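4-hydroxybutyrate CoA-transferase (Porphyromonas gingivalis, PDB 3D3U) probably transfers coenzyme A from an acyl-CoA thioester to a carboxylic acid, with acetate and 4-hydroxybutyrate as likely partners. Local coordinates at residues L195-G200 with P221-R226; K257-H262 with G302-M307; R306-N311 with G350-M355. All blocks are in the same frame, centred on the assembly; numbering follows the deposited sequence.

Contact 1 of 3, residues L195-G200 with P221-R226; sequences LELRIG and PDAVLR
Glu196 meets Ala223 through its backbone, not its side chain: the carbonyl O of Glu196 lies 3.4 Å from Ala223 CB, the same oxygen that accepts the helical bond from Gly200 N. A methyl group suits this place because it can rest against a carbonyl already engaged in its own helix. Next along, Leu197 leans over from the flank of its helix. Its CA-CB bond does not aim at the partner, but the Leu197 CD1 branch comes round to touch Ala223 CB at 3.4 Å, so one methyl lies against another. A turn after Glu196, Gly200 brings bare backbone to the interface. Gly200 CA stands 3.9 Å from Val224 CA, while the Val224 side chain points away. With only hydrogens on glycine and a single methyl on Ala223, the axes of the two short helical segments can pass within 7.5 Å, crossing at -53°. The helices before and after strand 212-215 thus pack on each other, and Pro221 and Leu225 of helix 219-226 rest on Leu215 of that strand. Arg226 leads its charged end outward to a salt bridge with Glu229. Gly200 and Ala223 at the centre, with Leu197 at the margin, leave a contact with no hydrogen bond and no ion pair between the segments: the helices are matched by shape, through van der Waals contact over about 197 Å² of buried surface.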
loop_
_atom_site.group_PDB
_atom_site.type_symbol
_atom_site.label_atom_id
_atom_site.label_comp_id
_atom_site.label_asym_id
_atom_site.label_seq_id
_atom_site.Cartn_x
_atom_site.Cartn_y
_atom_site.Cartn_z
ATOM N N LEU A 195 -2.034 20.017 -13.883
ATOM C CA LEU A 195 -2.112 18.840 -14.770
ATOM C C LEU A 195 -2.891 17.820 -14.065
ATOM O O LEU A 195 -3.913 17.350 -14.554
ATOM C CB LEU A 195 -0.736 18.210 -15.068
ATOM C CG LEU A 195 0.096 18.609 -16.306
ATOM C CD1 LEU A 195 0.701 19.994 -16.093
ATOM C CD2 LEU A 195 1.251 17.573 -16.718
ATOM N N GLU A 196 -2.411 17.507 -12.870
ATOM C CA GLU A 196 -2.916 16.352 -12.165
ATOM C C GLU A 196 -4.440 16.287 -12.024
ATOM O O GLU A 196 -5.067 15.256 -12.230
ATOM C CB GLU A 196 -2.257 16.283 -10.828
ATOM C CG GLU A 196 -0.903 15.669 -11.019
ATOM C CD GLU A 196 -0.104 15.610 -9.764
ATOM O OE1 GLU A 196 -0.590 16.192 -8.759
ATOM O OE2 GLU A 196 0.995 14.960 -9.817
ATOM N N LEU A 197 -4.999 17.441 -11.690
ATOM C CA LEU A 197 -6.405 17.649 -11.582
ATOM C C LEU A 197 -7.131 17.299 -12.853
ATOM O O LEU A 197 -8.121 16.606 -12.789
ATOM C CB LEU A 197 -6.635 19.105 -11.191
ATOM C CG LEU A 197 -7.286 19.170 -9.796
ATOM C CD1 LEU A 197 -6.932 17.976 -8.815
ATOM C CD2 LEU A 197 -7.022 20.515 -9.139
ATOM N N ARG A 198 -6.677 17.776 -14.010
ATOM C CA ARG A 198 -7.368 17.382 -15.247
ATOM C C ARG A 198 -7.323 15.867 -15.344
ATOM O O ARG A 198 -8.319 15.269 -15.756
ATOM C CB ARG A 198 -6.820 18.055 -16.511
ATOM C CG ARG A 198 -7.463 19.419 -16.787
ATOM C CD ARG A 198 -6.415 20.522 -17.092
ATOM N NE ARG A 198 -5.885 20.462 -18.484
ATOM C CZ ARG A 198 -4.742 21.025 -18.970
ATOM N NH1 ARG A 198 -3.910 21.723 -18.174
ATOM N NH2 ARG A 198 -4.438 20.846 -20.267
ATOM N N ILE A 199 -6.214 15.229 -14.918
ATOM C CA ILE A 199 -6.147 13.762 -14.986
ATOM C C ILE A 199 -7.328 13.221 -14.194
ATOM O O ILE A 199 -8.201 12.548 -14.749
ATOM C CB ILE A 199 -4.719 13.167 -14.561
ATOM C CG1 ILE A 199 -3.576 13.841 -15.328
ATOM C CG2 ILE A 199 -4.584 11.660 -14.807
ATOM C CD1 ILE A 199 -2.254 13.282 -14.928
ATOM N N GLY A 200 -7.361 13.573 -12.910
ATOM C CA GLY A 200 -8.490 13.333 -12.031
ATOM C C GLY A 200 -9.806 13.500 -12.733
ATOM O O GLY A 200 -10.647 12.646 -12.659
ATOM N N PRO A 221 -4.305 10.254 -7.271
ATOM C CA PRO A 221 -5.355 9.852 -6.326
ATOM C C PRO A 221 -6.156 10.970 -5.662
ATOM O O PRO A 221 -7.415 10.920 -5.641
ATOM C CB PRO A 221 -4.594 9.020 -5.305
ATOM C CG PRO A 221 -3.635 8.284 -6.165
ATOM C CD PRO A 221 -3.076 9.439 -7.076
ATOM N N ASP A 222 -5.470 11.971 -5.138
ATOM C CA ASP A 222 -6.164 13.056 -4.504
ATOM C C ASP A 222 -6.865 13.848 -5.546
ATOM O O ASP A 222 -7.843 14.477 -5.239
ATOM C CB ASP A 222 -5.210 13.963 -3.752
ATOM C CG ASP A 222 -5.919 14.990 -2.921
ATOM O OD1 ASP A 222 -6.333 14.693 -1.775
ATOM O OD2 ASP A 222 -6.120 16.153 -3.349
ATOM N N ALA A 223 -6.385 13.833 -6.781
ATOM C CA ALA A 223 -7.086 14.539 -7.860
ATOM C C ALA A 223 -8.360 13.803 -8.124
ATOM O O ALA A 223 -9.425 14.463 -8.302
ATOM C CB ALA A 223 -6.264 14.627 -9.141
ATOM N N VAL A 224 -8.270 12.460 -8.108
ATOM C CA VAL A 224 -9.377 11.652 -8.579
ATOM C C VAL A 224 -10.495 11.856 -7.638
ATOM O O VAL A 224 -11.631 12.015 -8.067
ATOM C CB VAL A 224 -9.168 10.189 -8.458
ATOM C CG1 VAL A 224 -10.364 9.469 -9.077
ATOM C CG2 VAL A 224 -7.918 9.783 -9.087
ATOM N N LEU A 225 -10.192 11.795 -6.343
ATOM C CA LEU A 225 -11.201 11.955 -5.336
ATOM C C LEU A 225 -11.762 13.373 -5.373
ATOM O O LEU A 225 -12.931 13.538 -5.158
ATOM C CB LEU A 225 -10.568 11.710 -4.003
ATOM C CG LEU A 225 -10.670 10.425 -3.217
ATOM C CD1 LEU A 225 -10.953 9.304 -4.206
ATOM C CD2 LEU A 225 -9.294 10.448 -2.550
ATOM N N ARG A 226 -10.946 14.398 -5.686
ATOM C CA ARG A 226 -11.485 15.748 -5.955
ATOM C C ARG A 226 -12.514 15.709 -7.063
ATOM O O ARG A 226 -13.626 16.204 -6.874
ATOM C CB ARG A 226 -10.433 16.808 -6.226
ATOM C CG ARG A 226 -9.813 17.500 -4.982
ATOM C CD ARG A 226 -10.794 17.915 -3.834
ATOM N NE ARG A 226 -9.963 18.300 -2.687
ATOM C CZ ARG A 226 -10.340 18.707 -1.438
ATOM N NH1 ARG A 226 -11.614 18.789 -1.024
ATOM N NH2 ARG A 226 -9.379 19.040 -0.585
#

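Contact 2 of 3, residues K257-H262 with G302-M307; sequences KKKTLH and GKNDRM
Thr260 OG1 receives the backbone N-H of Asp305, a weak hydrogen bond of 3.4 Å from Asp305 N to OG1 with an angle of 154° at the hydrogen. The same hydroxyl oxygen lies 2.8 Å from Lys303 O, so it is close to both a carbonyl and an N-H of the other segment, two residues apart. With chi1 at 63°, OG1 sits between the backbone N and carbonyl carbon of its own residue, leaving the methyl Thr260 CG2 to approach the carboxylate of Asp305, 3.9 Å from Asp305 CG. Threonine suits the spot by offering both a polar and an apolar branch. Leu261, with CG anti to its backbone N (chi1 -176°), reaches across Asn304 at about a right angle: Leu261 CB is 3.7 Å from Asn304 CG and about as far from Asn304 OD1 and Asn304 ND2. Leu261 CD2 then rests on the aliphatic start of Lys303, 3.8 Å from Lys303 CB, while the charged end of that lysine leads away. Lys259 NZ donates to Ile236 O. The contact thus joins the loop between helix 243-251 and strand 266-268 to the chain linking helix 298-303 with strand 307-311, and Asn304 also touches strands 235-237 and 212-215.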
loop_
_atom_site.group_PDB
_atom_site.type_symbol
_atom_site.label_atom_id
_atom_site.label_comp_id
_atom_site.label_asym_id
_atom_site.label_seq_id
_atom_site.Cartn_x
_atom_site.Cartn_y
_atom_site.Cartn_z
ATOM N N LYS A 257 -22.238 1.464 0.419
ATOM C CA LYS A 257 -23.560 0.958 0.685
ATOM C C LYS A 257 -23.853 -0.108 -0.337
ATOM O O LYS A 257 -24.689 -0.986 -0.073
ATOM C CB LYS A 257 -24.632 2.038 0.575
ATOM C CG LYS A 257 -24.554 3.156 1.644
ATOM C CD LYS A 257 -25.888 3.629 2.091
ATOM C CE LYS A 257 -26.161 3.137 3.453
ATOM N NZ LYS A 257 -27.109 4.107 3.978
ATOM N N LYS A 258 -23.145 -0.030 -1.487
ATOM C CA LYS A 258 -23.281 -0.917 -2.670
ATOM C C LYS A 258 -22.227 -1.981 -2.706
ATOM O O LYS A 258 -22.398 -3.010 -3.337
ATOM C CB LYS A 258 -23.176 -0.084 -3.937
ATOM C CG LYS A 258 -24.583 0.305 -4.412
ATOM C CD LYS A 258 -24.731 1.769 -4.698
ATOM C CE LYS A 258 -26.004 2.043 -5.543
ATOM N NZ LYS A 258 -25.788 3.308 -6.430
ATOM N N LYS A 259 -21.129 -1.759 -1.996
ATOM C CA LYS A 259 -20.154 -2.830 -1.783
ATOM C C LYS A 259 -20.840 -4.232 -1.774
ATOM O O LYS A 259 -21.814 -4.430 -1.075
ATOM C CB LYS A 259 -19.377 -2.552 -0.499
ATOM C CG LYS A 259 -18.595 -1.275 -0.570
ATOM C CD LYS A 259 -17.491 -1.223 0.412
ATOM C CE LYS A 259 -16.627 -2.536 0.513
ATOM N NZ LYS A 259 -15.239 -2.371 0.104
ATOM N N THR A 260 -20.389 -5.199 -2.566
ATOM C CA THR A 260 -20.919 -6.533 -2.317
ATOM C C THR A 260 -19.966 -7.350 -1.488
ATOM O O THR A 260 -20.210 -8.555 -1.328
ATOM C CB THR A 260 -21.139 -7.285 -3.549
ATOM O OG1 THR A 260 -19.878 -7.468 -4.176
ATOM C CG2 THR A 260 -21.910 -6.461 -4.509
ATOM N N LEU A 261 -18.895 -6.717 -0.975
ATOM C CA LEU A 261 -17.946 -7.402 -0.105
ATOM C C LEU A 261 -17.539 -6.459 0.978
ATOM O O LEU A 261 -17.056 -5.362 0.681
ATOM C CB LEU A 261 -16.695 -7.829 -0.866
ATOM C CG LEU A 261 -15.633 -8.634 -0.115
ATOM C CD1 LEU A 261 -16.444 -9.780 0.453
ATOM C CD2 LEU A 261 -14.445 -9.158 -0.997
ATOM N N HIS A 262 -17.699 -6.876 2.238
ATOM C CA HIS A 262 -17.543 -5.980 3.406
ATOM C C HIS A 262 -18.376 -4.689 3.263
ATOM O O HIS A 262 -17.854 -3.541 3.246
ATOM C CB HIS A 262 -16.074 -5.697 3.658
ATOM C CG HIS A 262 -15.246 -6.931 3.777
ATOM N ND1 HIS A 262 -15.430 -7.855 4.790
ATOM C CD2 HIS A 262 -14.229 -7.405 3.012
ATOM C CE1 HIS A 262 -14.575 -8.855 4.628
ATOM N NE2 HIS A 262 -13.826 -8.603 3.563
ATOM N N GLY A 302 -11.832 -9.644 -6.841
ATOM C CA GLY A 302 -12.876 -9.935 -7.763
ATOM C C GLY A 302 -14.290 -9.920 -7.177
ATOM O O GLY A 302 -15.210 -9.528 -7.928
ATOM N N LYS A 303 -14.477 -10.409 -5.922
ATOM C CA LYS A 303 -15.789 -10.526 -5.318
ATOM C C LYS A 303 -16.463 -9.112 -5.195
ATOM O O LYS A 303 -17.673 -8.973 -5.037
ATOM C CB LYS A 303 -15.725 -11.151 -3.948
ATOM C CG LYS A 303 -14.710 -12.204 -3.732
ATOM C CD LYS A 303 -15.219 -13.593 -4.019
ATOM C CE LYS A 303 -14.727 -14.601 -2.928
ATOM N NZ LYS A 303 -15.814 -15.056 -1.939
ATOM N N ASN A 304 -15.692 -8.042 -5.263
ATOM C CA ASN A 304 -16.273 -6.713 -5.210
ATOM C C ASN A 304 -16.806 -6.181 -6.552
ATOM O O ASN A 304 -16.030 -5.934 -7.474
ATOM C CB ASN A 304 -15.216 -5.795 -4.673
ATOM C CG ASN A 304 -15.481 -5.365 -3.293
ATOM O OD1 ASN A 304 -16.642 -4.905 -2.890
ATOM N ND2 ASN A 304 -14.401 -5.383 -2.532
ATOM N N ASP A 305 -18.106 -5.951 -6.674
ATOM C CA ASP A 305 -18.578 -5.469 -7.983
ATOM C C ASP A 305 -18.268 -4.052 -8.394
ATOM O O ASP A 305 -18.095 -3.109 -7.523
ATOM C CB ASP A 305 -20.039 -5.685 -8.119
ATOM C CG ASP A 305 -20.347 -7.102 -8.071
ATOM O OD1 ASP A 305 -21.428 -7.529 -8.420
ATOM O OD2 ASP A 305 -19.486 -7.892 -7.681
ATOM N N ARG A 306 -18.208 -3.863 -9.710
ATOM C CA ARG A 306 -17.932 -2.508 -10.153
ATOM C C ARG A 306 -16.609 -2.161 -9.512
ATOM O O ARG A 306 -16.478 -1.135 -8.878
ATOM C CB ARG A 306 -19.030 -1.505 -9.655
ATOM C CG ARG A 306 -20.381 -1.935 -10.075
ATOM C CD ARG A 306 -21.513 -1.645 -9.110
ATOM N NE ARG A 306 -22.693 -2.152 -9.806
ATOM C CZ ARG A 306 -23.384 -1.466 -10.757
ATOM N NH1 ARG A 306 -24.430 -2.050 -11.354
ATOM N NH2 ARG A 306 -23.078 -0.186 -11.091
ATOM N N MET A 307 -15.638 -3.039 -9.576
ATOM C CA MET A 307 -14.427 -2.682 -8.868
ATOM C C MET A 307 -13.642 -1.904 -9.846
ATOM O O MET A 307 -13.361 -2.436 -10.923
ATOM C CB MET A 307 -13.627 -3.894 -8.500
ATOM C CG MET A 307 -12.233 -3.567 -8.081
ATOM S SD MET A 307 -12.017 -3.087 -6.346
ATOM C CE MET A 307 -12.470 -4.573 -5.451
#

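Contact 3 of 3, residues R306-N311 with G350-M355; sequences RMVSIN and GGISIM
Flat peptide groups join Met307-Asn311 to Ile352-Met355, and the side chains stand on the two faces of the sheet they make: Val308, Ile310, Ile352 and Ile354 on one, Ser309, Asn311, Ser353 and Met355 on the other. The strands run parallel, so Ser309 and Ile354 each use their backbone both ways. Ile354 N donates to Ser309 O at 3.0 Å, nearly straight at 168° and head-on to the carbonyl, and Asn311 N returns a bond of 3.1 Å to Ile354 O. Toward the start the ladder slackens. Ile352 N reaches Met307 O at 3.2 Å, bent to 139° and tilted from the carbonyl plane, and the bond of 3.5 Å from Ser309 N to Ile352 O is weak. Gly350 tolerates a positive phi just before the strand begins. On the apolar face, Ile352 has CG1 between its backbone N and carbonyl carbon (chi1 50°), which sets Ile352 CG1 3.7 Å from Val308 CB; Val308 and Ile354 lie side by side, and Val308 CG2 is 4.0 Å from Ile354 CD1. Branched residues fill this face, where Tyr388 and Val390 continue the packing. At its serines the other face is slim: Ser309 OG lies 3.6 Å from Ser353 CB and bonds weakly to Phe341 O. Strand, helix and strand make a beta-alpha-beta crossover, in which backbone bonds set the register, aliphatic side chains close one face, and on the other the two serines leave room for Ala345 of helix 338-345, with Asn311 and Met355 meeting that helix further along.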
loop_
_atom_site.group_PDB
_atom_site.type_symbol
_atom_site.label_atom_id
_atom_site.label_comp_id
_atom_site.label_asym_id
_atom_site.label_seq_id
_atom_site.Cartn_x
_atom_site.Cartn_y
_atom_site.Cartn_z
ATOM N N ARG A 306 -18.208 -3.863 -9.710
ATOM C CA ARG A 306 -17.932 -2.508 -10.153
ATOM C C ARG A 306 -16.609 -2.161 -9.512
ATOM O O ARG A 306 -16.478 -1.135 -8.878
ATOM C CB ARG A 306 -19.030 -1.505 -9.655
ATOM C CG ARG A 306 -20.381 -1.935 -10.075
ATOM C CD ARG A 306 -21.513 -1.645 -9.110
ATOM N NE ARG A 306 -22.693 -2.152 -9.806
ATOM C CZ ARG A 306 -23.384 -1.466 -10.757
ATOM N NH1 ARG A 306 -24.430 -2.050 -11.354
ATOM N NH2 ARG A 306 -23.078 -0.186 -11.091
ATOM N N MET A 307 -15.638 -3.039 -9.576
ATOM C CA MET A 307 -14.427 -2.682 -8.868
ATOM C C MET A 307 -13.642 -1.904 -9.846
ATOM O O MET A 307 -13.361 -2.436 -10.923
ATOM C CB MET A 307 -13.627 -3.894 -8.500
ATOM C CG MET A 307 -12.233 -3.567 -8.081
ATOM S SD MET A 307 -12.017 -3.087 -6.346
ATOM C CE MET A 307 -12.470 -4.573 -5.451
ATOM N N VAL A 308 -13.271 -0.668 -9.500
ATOM C CA VAL A 308 -12.375 0.089 -10.396
ATOM C C VAL A 308 -10.995 0.538 -9.845
ATOM O O VAL A 308 -10.938 1.456 -8.998
ATOM C CB VAL A 308 -13.129 1.239 -11.196
ATOM C CG1 VAL A 308 -14.575 1.398 -10.739
ATOM C CG2 VAL A 308 -12.242 2.580 -11.276
ATOM N N SER A 309 -9.900 -0.062 -10.347
ATOM C CA SER A 309 -8.571 0.193 -9.739
ATOM C C SER A 309 -7.950 1.273 -10.526
ATOM O O SER A 309 -8.029 1.231 -11.765
ATOM C CB SER A 309 -7.636 -1.035 -9.762
ATOM O OG SER A 309 -7.897 -1.761 -10.936
ATOM N N ILE A 310 -7.348 2.251 -9.829
ATOM C CA ILE A 310 -6.558 3.265 -10.533
ATOM C C ILE A 310 -5.094 3.399 -10.113
ATOM O O ILE A 310 -4.811 3.889 -8.974
ATOM C CB ILE A 310 -7.154 4.603 -10.398
ATOM C CG1 ILE A 310 -8.649 4.545 -10.592
ATOM C CG2 ILE A 310 -6.286 5.631 -11.292
ATOM C CD1 ILE A 310 -9.329 5.778 -10.081
ATOM N N ASN A 311 -4.200 3.049 -11.046
ATOM C CA ASN A 311 -2.772 2.973 -10.765
ATOM C C ASN A 311 -2.050 3.872 -11.690
ATOM O O ASN A 311 -2.592 4.347 -12.683
ATOM C CB ASN A 311 -2.243 1.575 -10.976
ATOM C CG ASN A 311 -3.145 0.549 -10.364
ATOM O OD1 ASN A 311 -3.404 0.571 -9.122
ATOM N ND2 ASN A 311 -3.748 -0.318 -11.253
ATOM N N GLY A 350 -18.637 -5.820 -13.944
ATOM C CA GLY A 350 -18.591 -4.373 -14.170
ATOM C C GLY A 350 -17.353 -3.609 -13.665
ATOM O O GLY A 350 -17.465 -2.432 -13.295
ATOM N N GLY A 351 -16.172 -4.238 -13.661
ATOM C CA GLY A 351 -14.962 -3.609 -13.150
ATOM C C GLY A 351 -14.169 -3.135 -14.310
ATOM O O GLY A 351 -14.388 -3.556 -15.380
ATOM N N ILE A 352 -13.249 -2.238 -14.108
ATOM C CA ILE A 352 -12.371 -1.842 -15.148
ATOM C C ILE A 352 -11.055 -1.497 -14.494
ATOM O O ILE A 352 -10.950 -1.529 -13.298
ATOM C CB ILE A 352 -12.869 -0.593 -15.826
ATOM C CG1 ILE A 352 -13.219 0.500 -14.798
ATOM C CG2 ILE A 352 -13.852 -0.900 -16.986
ATOM C CD1 ILE A 352 -13.156 1.915 -15.425
ATOM N N SER A 353 -10.025 -1.175 -15.250
ATOM C CA SER A 353 -8.832 -0.756 -14.599
ATOM C C SER A 353 -8.308 0.379 -15.434
ATOM O O SER A 353 -8.285 0.291 -16.662
ATOM C CB SER A 353 -7.857 -1.906 -14.496
ATOM O OG SER A 353 -7.517 -2.359 -15.809
ATOM N N ILE A 354 -7.952 1.461 -14.758
ATOM C CA ILE A 354 -7.370 2.661 -15.378
ATOM C C ILE A 354 -5.887 2.892 -14.980
ATOM O O ILE A 354 -5.575 2.784 -13.778
ATOM C CB ILE A 354 -8.194 3.883 -14.929
ATOM C CG1 ILE A 354 -9.709 3.685 -15.211
ATOM C CG2 ILE A 354 -7.664 5.104 -15.591
ATOM C CD1 ILE A 354 -10.626 4.559 -14.299
ATOM N N MET A 355 -4.997 3.183 -15.950
ATOM C CA MET A 355 -3.644 3.627 -15.685
ATOM C C MET A 355 -3.705 5.127 -15.965
ATOM O O MET A 355 -3.952 5.542 -17.058
ATOM C CB MET A 355 -2.612 2.902 -16.561
ATOM C CG MET A 355 -1.266 2.547 -15.888
ATOM S SD MET A 355 -0.638 0.678 -15.967
ATOM C CE MET A 355 -0.149 0.046 -14.231
#

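How the contacts relate
Following the chain from its N terminus, contact 1 closes before the other two open, contact 3 opens on the residues where contact 2 ends, and none encloses another. Contact 1 closes a short loop, bringing helix 219-226 back to helix 194-204 around strand 212-215. Contact 2 closes a longer excursion through strands 266-268 and 287-289 and their helices. Contact 3, sharing Arg306 and Met307 with it, closes the passage through helix 338-345. Contacts 1 and 3 touch directly, Val224 CG1 lying 4.0 Å from Ile310 CD1, so helix 219-226 rests on strand 307-311 of the larger sheet; contacts 1 and 2 stay about 12 Å apart at their nearest atoms. The chain leaving contact 2 becomes strand 307-311, which lies between strands 212-215 and 352-356.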